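Local coordinates for protein transcriptional regulator (Corynebacterium diphtheriae, PDB 3LMM) that is of unknown function but, as a multidomain protein with a Schlafen-type AlbA_2 domain and helix-turn-helix-like regions, probably acts as a transcriptional regulator, at residues I16-A24 with T34-F42; M75-V86 with V129-E139. One frame throughout, in Å; residues are numbered along the deposited sequence.

Interaction 1: I16-A24 with T34-F42; sequences IAQVESILA and TKETQSVDF. With CO (cobalt (II) ion), chain E.
Gln18, Ser21 and Ile22 on helix 10-24 face Thr37 in the loop that leads into strand 41-43, an outermost strand of the AlbA_2 sheet, so the helix-loop-strand unit folds back on itself. Gln18 carries the polar end. Its CB lies 3.5 Å from Thr37 CG2 and 4.0 Å from Val40 CG2; CG touches both Thr37 CG2 and Glu36 O. CG is anti to the carbonyl carbon (chi1 -75°) and the chain runs on extended, which brings the amide to the 3-10 turn, where NE2 donates to Glu36 O at 2.6 Å. That carbonyl receives the N-H in its own plane, and the bond also lies close to the plane of the amide. The side chains of Thr37 and Gln18 run antiparallel alongside each other, Thr37 CG2 also lying against Gln18 O. Thr37 OG1 and Thr34 OG1 are hydrogen-bonded at 2.8 Å, which ties the turn together on the Ser21 side. One turn along the helix, Ile22 lays CD1 and CG1 against Thr37, while its CG2 meets the edge of the Phe42 ring at CZ, 3.5 Å away. Asp90 completes a cobalt site to which strand 41-43 gives two ligands, Asp41 OD1 and, at 2.6 Å from the metal, Phe42 O.

Interaction 2: M75-V86 with V129-E139; sequences MANTPGGGALIV and VLAIYVAAAAE
Tyr133 presents its ring obliquely to the methyl of Ala83, whose CB lies 3.6 Å from CD1, while helix 10-24 also touches the tyrosine. The two residues are a non-hydrogen-bonded pair in an antiparallel ladder between strands 82-86 and 128-134, the centre of the AlbA_2 sheet. Six backbone bonds join the pairs Gly82-Val134, Leu84-Ile132 and Val86-Leu130, two to each pair. Leu84 and Ile132 meet through their CB atoms, and Val86 CG2 touches Ile132 CD1 across the strands, both on the face opposite Tyr133. Val134 sits at the end of that row and splits its branches: CG1 packs 3.4 Å from Met75 CG (selenomethionine) and also touches Leu84 CD1, whereas CG2 lies 3.4 Å from Ala76 CB. In Met75 a chi1 of -158°, with CG opposite the backbone N, puts CG on Val134, and bends at the later torsions turn the selenium elsewhere.

Ahead of strand 82-86, a type II turn from Thr78 to Gly81 leads in from helix 62-77. Ala137 N donates almost straight to Ala76 O at 2.8 Å, tying the C-terminal end of the helix to the segment leaving the other strand. One water bridges Ala76 O and Ala137 O; another joins Gly80 O to Val134 O. Strand 82-86 is flanked by strand 41-43 and strand 128-134 by strand 118-123, with helix 10-24 packed on the Tyr133 face.

How the interactions relate
From the N terminus, helix 10-24 comes first, and a nine-residue connection brings the chain back to it, where interaction 1 closes a short loop that runs into the start of strand 41-43. Helix 62-77 then leads to strand 82-86, and a longer excursion containing helix 102-113 and strand 118-123 separates the halves of interaction 2. The two contacts are thus in series; neither nests in nor crosses the other. They meet in space all the same. Asp41 N and O probably hydrogen-bond to Ala83 O and Ile85 N, adding strand 41-43 in parallel beside strand 82-86, while Ile16 and Val19 pack on Tyr133 OH, joining helix 10-24 to the sheet.

Interaction 1: I16-A24 with T34-F42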
loop_
_atom_site.group_PDB
_atom_site.type_symbol
_atom_site.label_atom_id
_atom_site.label_comp_id
_atom_site.label_asym_id
_atom_site.label_seq_id
_atom_site.Cartn_x
_atom_site.Cartn_y
_atom_site.Cartn_z
ATOM N N ILE A 16 -27.284 -2.749 -6.799
ATOM C CA ILE A 16 -28.054 -3.420 -5.751
ATOM C C ILE A 16 -29.356 -3.976 -6.321
ATOM O O ILE A 16 -29.793 -5.064 -5.949
ATOM C CB ILE A 16 -28.419 -2.463 -4.630
ATOM C CG1 ILE A 16 -27.167 -1.757 -4.136
ATOM C CG2 ILE A 16 -29.069 -3.228 -3.493
ATOM C CD1 ILE A 16 -27.459 -0.639 -3.163
ATOM N N ALA A 17 -29.964 -3.209 -7.224
ATOM C CA ALA A 17 -31.208 -3.596 -7.878
ATOM C C ALA A 17 -30.988 -4.887 -8.650
ATOM O O ALA A 17 -31.713 -5.870 -8.475
ATOM C CB ALA A 17 -31.656 -2.501 -8.828
ATOM N N GLN A 18 -29.980 -4.877 -9.515
ATOM C CA GLN A 18 -29.678 -6.056 -10.301
ATOM C C GLN A 18 -29.582 -7.294 -9.397
ATOM O O GLN A 18 -30.198 -8.326 -9.678
ATOM C CB GLN A 18 -28.384 -5.844 -11.088
ATOM C CG GLN A 18 -28.552 -4.917 -12.281
ATOM C CD GLN A 18 -27.236 -4.559 -12.937
ATOM O OE1 GLN A 18 -26.425 -3.843 -12.356
ATOM N NE2 GLN A 18 -27.006 -5.067 -14.144
ATOM N N VAL A 19 -28.832 -7.182 -8.303
ATOM C CA VAL A 19 -28.681 -8.287 -7.364
ATOM C C VAL A 19 -30.032 -8.711 -6.799
ATOM O O VAL A 19 -30.353 -9.897 -6.767
ATOM C CB VAL A 19 -27.740 -7.903 -6.212
ATOM C CG1 VAL A 19 -27.517 -9.087 -5.294
ATOM C CG2 VAL A 19 -26.428 -7.435 -6.781
ATOM N N GLU A 20 -30.840 -7.754 -6.363
ATOM C CA GLU A 20 -32.152 -8.103 -5.824
ATOM C C GLU A 20 -32.905 -8.933 -6.849
ATOM O O GLU A 20 -33.497 -9.955 -6.508
ATOM C CB GLU A 20 -32.932 -6.835 -5.495
ATOM C CG GLU A 20 -32.232 -5.992 -4.447
ATOM C CD GLU A 20 -32.364 -6.557 -3.045
ATOM O OE1 GLU A 20 -32.242 -7.795 -2.863
ATOM O OE2 GLU A 20 -32.574 -5.745 -2.116
ATOM N N SER A 21 -32.863 -8.487 -8.102
ATOM C CA SER A 21 -33.524 -9.180 -9.204
ATOM C C SER A 21 -33.060 -10.639 -9.314
ATOM O O SER A 21 -33.859 -11.570 -9.192
ATOM C CB SER A 21 -33.243 -8.443 -10.516
ATOM O OG SER A 21 -33.438 -9.286 -11.638
ATOM N N ILE A 22 -31.767 -10.828 -9.554
ATOM C CA ILE A 22 -31.210 -12.166 -9.665
ATOM C C ILE A 22 -31.730 -13.019 -8.518
ATOM O O ILE A 22 -32.165 -14.152 -8.725
ATOM C CB ILE A 22 -29.663 -12.160 -9.568
ATOM C CG1 ILE A 22 -29.044 -11.461 -10.782
ATOM C CG2 ILE A 22 -29.152 -13.592 -9.449
ATOM C CD1 ILE A 22 -29.240 -12.213 -12.071
ATOM N N LEU A 23 -31.685 -12.479 -7.306
ATOM C CA LEU A 23 -32.133 -13.234 -6.141
ATOM C C LEU A 23 -33.626 -13.533 -6.109
ATOM O O LEU A 23 -34.048 -14.523 -5.530
ATOM C CB LEU A 23 -31.729 -12.505 -4.859
ATOM C CG LEU A 23 -30.231 -12.326 -4.598
ATOM C CD1 LEU A 23 -30.056 -11.702 -3.232
ATOM C CD2 LEU A 23 -29.499 -13.651 -4.649
ATOM N N ALA A 24 -34.425 -12.680 -6.736
ATOM C CA ALA A 24 -35.872 -12.873 -6.744
ATOM C C ALA A 24 -36.311 -14.042 -7.635
ATOM O O ALA A 24 -37.409 -14.578 -7.464
ATOM C CB ALA A 24 -36.565 -11.581 -7.184
ATOM N N THR A 34 -30.869 -12.241 -16.486
ATOM C CA THR A 34 -31.667 -11.625 -17.535
ATOM C C THR A 34 -30.770 -10.581 -18.162
ATOM O O THR A 34 -29.819 -10.129 -17.529
ATOM C CB THR A 34 -32.924 -10.940 -16.977
ATOM O OG1 THR A 34 -32.599 -10.277 -15.751
ATOM C CG2 THR A 34 -34.020 -11.946 -16.735
ATOM N N LYS A 35 -31.068 -10.194 -19.394
ATOM C CA LYS A 35 -30.248 -9.195 -20.069
ATOM C C LYS A 35 -29.813 -8.089 -19.099
ATOM O O LYS A 35 -28.649 -7.710 -19.077
ATOM C CB LYS A 35 -31.018 -8.585 -21.241
ATOM C CG LYS A 35 -30.145 -7.797 -22.203
ATOM C CD LYS A 35 -30.980 -7.098 -23.256
ATOM C CE LYS A 35 -30.116 -6.248 -24.170
ATOM N NZ LYS A 35 -30.950 -5.412 -25.089
ATOM N N GLU A 36 -30.745 -7.600 -18.286
ATOM C CA GLU A 36 -30.445 -6.537 -17.330
ATOM C C GLU A 36 -29.471 -6.897 -16.225
ATOM O O GLU A 36 -28.664 -6.077 -15.804
ATOM C CB GLU A 36 -31.726 -6.020 -16.679
ATOM C CG GLU A 36 -32.549 -5.123 -17.579
ATOM C CD GLU A 36 -31.841 -3.816 -17.925
ATOM O OE1 GLU A 36 -32.400 -3.043 -18.741
ATOM O OE2 GLU A 36 -30.736 -3.557 -17.383
ATOM N N THR A 37 -29.542 -8.123 -15.743
ATOM C CA THR A 37 -28.671 -8.536 -14.663
ATOM C C THR A 37 -27.668 -9.579 -15.129
ATOM O O THR A 37 -27.242 -10.424 -14.350
ATOM C CB THR A 37 -29.516 -9.105 -13.529
ATOM O OG1 THR A 37 -30.377 -10.124 -14.047
ATOM C CG2 THR A 37 -30.359 -8.011 -12.916
ATOM N N GLN A 38 -27.279 -9.511 -16.396
ATOM C CA GLN A 38 -26.347 -10.485 -16.952
ATOM C C GLN A 38 -24.923 -10.358 -16.452
ATOM O O GLN A 38 -24.208 -11.350 -16.364
ATOM C CB GLN A 38 -26.343 -10.385 -18.478
ATOM C CG GLN A 38 -25.327 -11.278 -19.179
ATOM C CD GLN A 38 -25.325 -11.071 -20.688
ATOM O OE1 GLN A 38 -24.622 -11.767 -21.425
ATOM N NE2 GLN A 38 -26.117 -10.104 -21.154
ATOM N N SER A 39 -24.508 -9.144 -16.120
ATOM C CA SER A 39 -23.136 -8.929 -15.688
ATOM C C SER A 39 -22.807 -9.255 -14.245
ATOM O O SER A 39 -21.638 -9.241 -13.857
ATOM C CB SER A 39 -22.726 -7.494 -15.994
ATOM O OG SER A 39 -22.624 -7.320 -17.388
ATOM N N VAL A 40 -23.817 -9.554 -13.442
ATOM C CA VAL A 40 -23.540 -9.871 -12.061
ATOM C C VAL A 40 -22.611 -11.086 -12.031
ATOM O O VAL A 40 -22.809 -12.060 -12.755
ATOM C CB VAL A 40 -24.845 -10.122 -11.298
ATOM C CG1 VAL A 40 -24.557 -10.450 -9.854
ATOM C CG2 VAL A 40 -25.724 -8.879 -11.380
ATOM N N ASP A 41 -21.574 -10.995 -11.205
ATOM C CA ASP A 41 -20.568 -12.043 -11.078
ATOM C C ASP A 41 -20.937 -13.118 -10.067
ATOM O O ASP A 41 -20.934 -12.862 -8.862
ATOM C CB ASP A 41 -19.230 -11.404 -10.675
ATOM C CG ASP A 41 -18.022 -12.253 -11.057
ATOM O OD1 ASP A 41 -18.218 -13.380 -11.548
ATOM O OD2 ASP A 41 -16.874 -11.789 -10.878
ATOM N N PHE A 42 -21.249 -14.320 -10.556
ATOM C CA PHE A 42 -21.586 -15.449 -9.674
ATOM C C PHE A 42 -20.311 -16.156 -9.259
ATOM O O PHE A 42 -19.584 -16.659 -10.109
ATOM C CB PHE A 42 -22.471 -16.480 -10.382
ATOM C CG PHE A 42 -23.887 -16.028 -10.600
ATOM C CD1 PHE A 42 -24.762 -16.798 -11.361
ATOM C CD2 PHE A 42 -24.346 -14.838 -10.047
ATOM C CE1 PHE A 42 -26.066 -16.378 -11.587
ATOM C CE2 PHE A 42 -25.652 -14.409 -10.267
ATOM C CZ PHE A 42 -26.518 -15.185 -11.034
HETATM CO CO CO E . -18.263 -15.956 -12.234
#

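Interaction 2: M75-V86 with V129-E139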
loop_
_atom_site.group_PDB
_atom_site.type_symbol
_atom_site.label_atom_id
_atom_site.label_comp_id
_atom_site.label_asym_id
_atom_site.label_seq_id
_atom_site.Cartn_x
_atom_site.Cartn_y
_atom_site.Cartn_z
HETATM N N MSE A 75 -12.970 -6.786 -11.203
HETATM C CA MSE A 75 -14.087 -5.882 -11.228
HETATM C C MSE A 75 -13.641 -4.448 -11.120
HETATM O O MSE A 75 -13.779 -3.678 -12.070
HETATM C CB MSE A 75 -15.040 -6.212 -10.092
HETATM C CG MSE A 75 -16.427 -5.715 -10.349
HETATM SE SE MSE A 75 -17.265 -6.642 -11.807
HETATM C CE MSE A 75 -16.842 -5.452 -13.252
ATOM N N ALA A 76 -13.097 -4.097 -9.960
ATOM C CA ALA A 76 -12.633 -2.740 -9.723
ATOM C C ALA A 76 -11.805 -2.207 -10.887
ATOM O O ALA A 76 -11.788 -1.007 -11.134
ATOM C CB ALA A 76 -11.826 -2.685 -8.425
ATOM N N ASN A 77 -11.132 -3.100 -11.606
ATOM C CA ASN A 77 -10.315 -2.685 -12.738
ATOM C C ASN A 77 -11.111 -2.424 -13.986
ATOM O O ASN A 77 -10.658 -1.704 -14.855
ATOM C CB ASN A 77 -9.266 -3.731 -13.091
ATOM C CG ASN A 77 -8.134 -3.762 -12.116
ATOM O OD1 ASN A 77 -7.678 -2.720 -11.652
ATOM N ND2 ASN A 77 -7.649 -4.960 -11.806
ATOM N N THR A 78 -12.275 -3.034 -14.121
ATOM C CA THR A 78 -13.046 -2.782 -15.327
ATOM C C THR A 78 -13.874 -1.531 -15.066
ATOM O O THR A 78 -14.423 -1.359 -13.977
ATOM C CB THR A 78 -13.999 -3.925 -15.659
ATOM O OG1 THR A 78 -15.331 -3.502 -15.377
ATOM C CG2 THR A 78 -13.710 -5.132 -14.817
ATOM N N PRO A 79 -13.987 -0.639 -16.060
ATOM C CA PRO A 79 -14.786 0.559 -15.786
ATOM C C PRO A 79 -16.239 0.244 -15.410
ATOM O O PRO A 79 -16.844 -0.694 -15.929
ATOM C CB PRO A 79 -14.660 1.360 -17.081
ATOM C CG PRO A 79 -14.565 0.286 -18.120
ATOM C CD PRO A 79 -13.612 -0.713 -17.486
ATOM N N GLY A 80 -16.773 1.029 -14.481
ATOM C CA GLY A 80 -18.137 0.846 -14.038
ATOM C C GLY A 80 -18.230 -0.140 -12.898
ATOM O O GLY A 80 -19.297 -0.334 -12.315
ATOM N N GLY A 81 -17.105 -0.762 -12.573
ATOM C CA GLY A 81 -17.116 -1.736 -11.504
ATOM C C GLY A 81 -18.265 -2.698 -11.716
ATOM O O GLY A 81 -18.776 -2.827 -12.832
ATOM N N GLY A 82 -18.678 -3.369 -10.647
ATOM C CA GLY A 82 -19.770 -4.316 -10.747
ATOM C C GLY A 82 -20.078 -4.955 -9.409
ATOM O O GLY A 82 -19.564 -4.526 -8.367
ATOM N N ALA A 83 -20.920 -5.986 -9.436
ATOM C CA ALA A 83 -21.302 -6.695 -8.222
ATOM C C ALA A 83 -21.041 -8.190 -8.313
ATOM O O ALA A 83 -21.108 -8.788 -9.381
ATOM C CB ALA A 83 -22.767 -6.439 -7.907
ATOM N N LEU A 84 -20.738 -8.769 -7.160
ATOM C CA LEU A 84 -20.455 -10.182 -7.023
ATOM C C LEU A 84 -21.393 -10.822 -6.031
ATOM O O LEU A 84 -21.705 -10.227 -5.003
ATOM C CB LEU A 84 -19.055 -10.389 -6.480
ATOM C CG LEU A 84 -17.968 -10.378 -7.506
ATOM C CD1 LEU A 84 -17.927 -9.028 -8.230
ATOM C CD2 LEU A 84 -16.670 -10.672 -6.790
ATOM N N ILE A 85 -21.838 -12.033 -6.329
ATOM C CA ILE A 85 -22.660 -12.731 -5.372
ATOM C C ILE A 85 -21.878 -13.983 -5.009
ATOM O O ILE A 85 -21.784 -14.910 -5.816
ATOM C CB ILE A 85 -24.025 -13.133 -5.932
ATOM C CG1 ILE A 85 -24.720 -11.921 -6.538
ATOM C CG2 ILE A 85 -24.884 -13.682 -4.799
ATOM C CD1 ILE A 85 -26.180 -12.165 -6.910
ATOM N N VAL A 86 -21.273 -13.987 -3.822
ATOM C CA VAL A 86 -20.515 -15.140 -3.371
ATOM C C VAL A 86 -21.495 -16.131 -2.799
ATOM O O VAL A 86 -22.325 -15.772 -1.974
ATOM C CB VAL A 86 -19.526 -14.784 -2.276
ATOM C CG1 VAL A 86 -19.103 -16.051 -1.559
ATOM C CG2 VAL A 86 -18.306 -14.094 -2.873
ATOM N N VAL A 129 -25.830 -15.771 1.362
ATOM C CA VAL A 129 -24.890 -15.399 0.309
ATOM C C VAL A 129 -24.374 -13.989 0.524
ATOM O O VAL A 129 -25.047 -13.154 1.129
ATOM C CB VAL A 129 -25.507 -15.485 -1.103
ATOM C CG1 VAL A 129 -25.993 -16.887 -1.368
ATOM C CG2 VAL A 129 -26.605 -14.477 -1.248
ATOM N N LEU A 130 -23.161 -13.728 0.051
ATOM C CA LEU A 130 -22.591 -12.398 0.190
ATOM C C LEU A 130 -22.669 -11.603 -1.103
ATOM O O LEU A 130 -22.246 -12.062 -2.161
ATOM C CB LEU A 130 -21.133 -12.465 0.646
ATOM C CG LEU A 130 -20.872 -12.597 2.135
ATOM C CD1 LEU A 130 -22.110 -12.226 2.927
ATOM C CD2 LEU A 130 -20.468 -14.005 2.413
ATOM N N ALA A 131 -23.230 -10.408 -1.010
ATOM C CA ALA A 131 -23.324 -9.543 -2.163
ATOM C C ALA A 131 -22.148 -8.599 -2.020
ATOM O O ALA A 131 -22.075 -7.848 -1.054
ATOM C CB ALA A 131 -24.618 -8.768 -2.134
ATOM N N ILE A 132 -21.208 -8.655 -2.951
ATOM C CA ILE A 132 -20.079 -7.755 -2.867
ATOM C C ILE A 132 -20.160 -6.697 -3.956
ATOM O O ILE A 132 -20.196 -7.013 -5.149
ATOM C CB ILE A 132 -18.754 -8.479 -3.013
ATOM C CG1 ILE A 132 -18.601 -9.512 -1.922
ATOM C CG2 ILE A 132 -17.637 -7.474 -2.917
ATOM C CD1 ILE A 132 -17.334 -10.289 -2.027
ATOM N N TYR A 133 -20.189 -5.438 -3.537
ATOM C CA TYR A 133 -20.276 -4.336 -4.474
ATOM C C TYR A 133 -18.923 -3.661 -4.584
ATOM O O TYR A 133 -18.430 -3.045 -3.631
ATOM C CB TYR A 133 -21.332 -3.331 -4.011
ATOM C CG TYR A 133 -22.724 -3.905 -3.977
ATOM C CD1 TYR A 133 -23.401 -4.207 -5.155
ATOM C CD2 TYR A 133 -23.339 -4.217 -2.767
ATOM C CE1 TYR A 133 -24.662 -4.812 -5.127
ATOM C CE2 TYR A 133 -24.597 -4.826 -2.726
ATOM C CZ TYR A 133 -25.252 -5.125 -3.907
ATOM O OH TYR A 133 -26.483 -5.753 -3.868
ATOM N N VAL A 134 -18.312 -3.787 -5.753
ATOM C CA VAL A 134 -17.017 -3.182 -5.968
ATOM C C VAL A 134 -17.115 -2.041 -6.983
ATOM O O VAL A 134 -17.676 -2.202 -8.064
ATOM C CB VAL A 134 -15.972 -4.289 -6.358
ATOM C CG1 VAL A 134 -16.683 -5.479 -6.962
ATOM C CG2 VAL A 134 -14.910 -3.739 -7.297
ATOM N N ALA A 135 -16.602 -0.874 -6.592
ATOM C CA ALA A 135 -16.615 0.329 -7.424
ATOM C C ALA A 135 -15.379 0.405 -8.305
ATOM O O ALA A 135 -14.352 -0.197 -7.991
ATOM C CB ALA A 135 -16.693 1.563 -6.541
ATOM N N ALA A 136 -15.483 1.145 -9.406
ATOM C CA ALA A 136 -14.368 1.304 -10.332
ATOM C C ALA A 136 -13.203 1.978 -9.613
ATOM O O ALA A 136 -13.380 2.999 -8.942
ATOM C CB ALA A 136 -14.800 2.140 -11.516
ATOM N N ALA A 137 -12.016 1.398 -9.757
ATOM C CA ALA A 137 -10.817 1.919 -9.113
ATOM C C ALA A 137 -10.319 3.160 -9.817
ATOM O O ALA A 137 -10.447 3.279 -11.028
ATOM C CB ALA A 137 -9.728 0.861 -9.119
ATOM N N ALA A 138 -9.739 4.091 -9.070
ATOM C CA ALA A 138 -9.239 5.303 -9.702
ATOM C C ALA A 138 -7.892 5.032 -10.376
ATOM O O ALA A 138 -7.363 5.881 -11.097
ATOM C CB ALA A 138 -9.122 6.426 -8.676
ATOM N N GLU A 139 -7.348 3.838 -10.137
ATOM C CA GLU A 139 -6.067 3.409 -10.722
ATOM C C GLU A 139 -6.052 1.889 -10.736
ATOM O O GLU A 139 -6.762 1.256 -9.958
ATOM C CB GLU A 139 -4.890 3.917 -9.893
ATOM C CG GLU A 139 -4.932 3.495 -8.454
ATOM C CD GLU A 139 -3.835 4.123 -7.628
ATOM O OE1 GLU A 139 -2.665 3.717 -7.783
ATOM O OE2 GLU A 139 -4.145 5.031 -6.826
HETATM O O HOH W 1 -11.524 1.516 -12.692
HETATM O O HOH W 2 -19.214 0.045 -9.211
#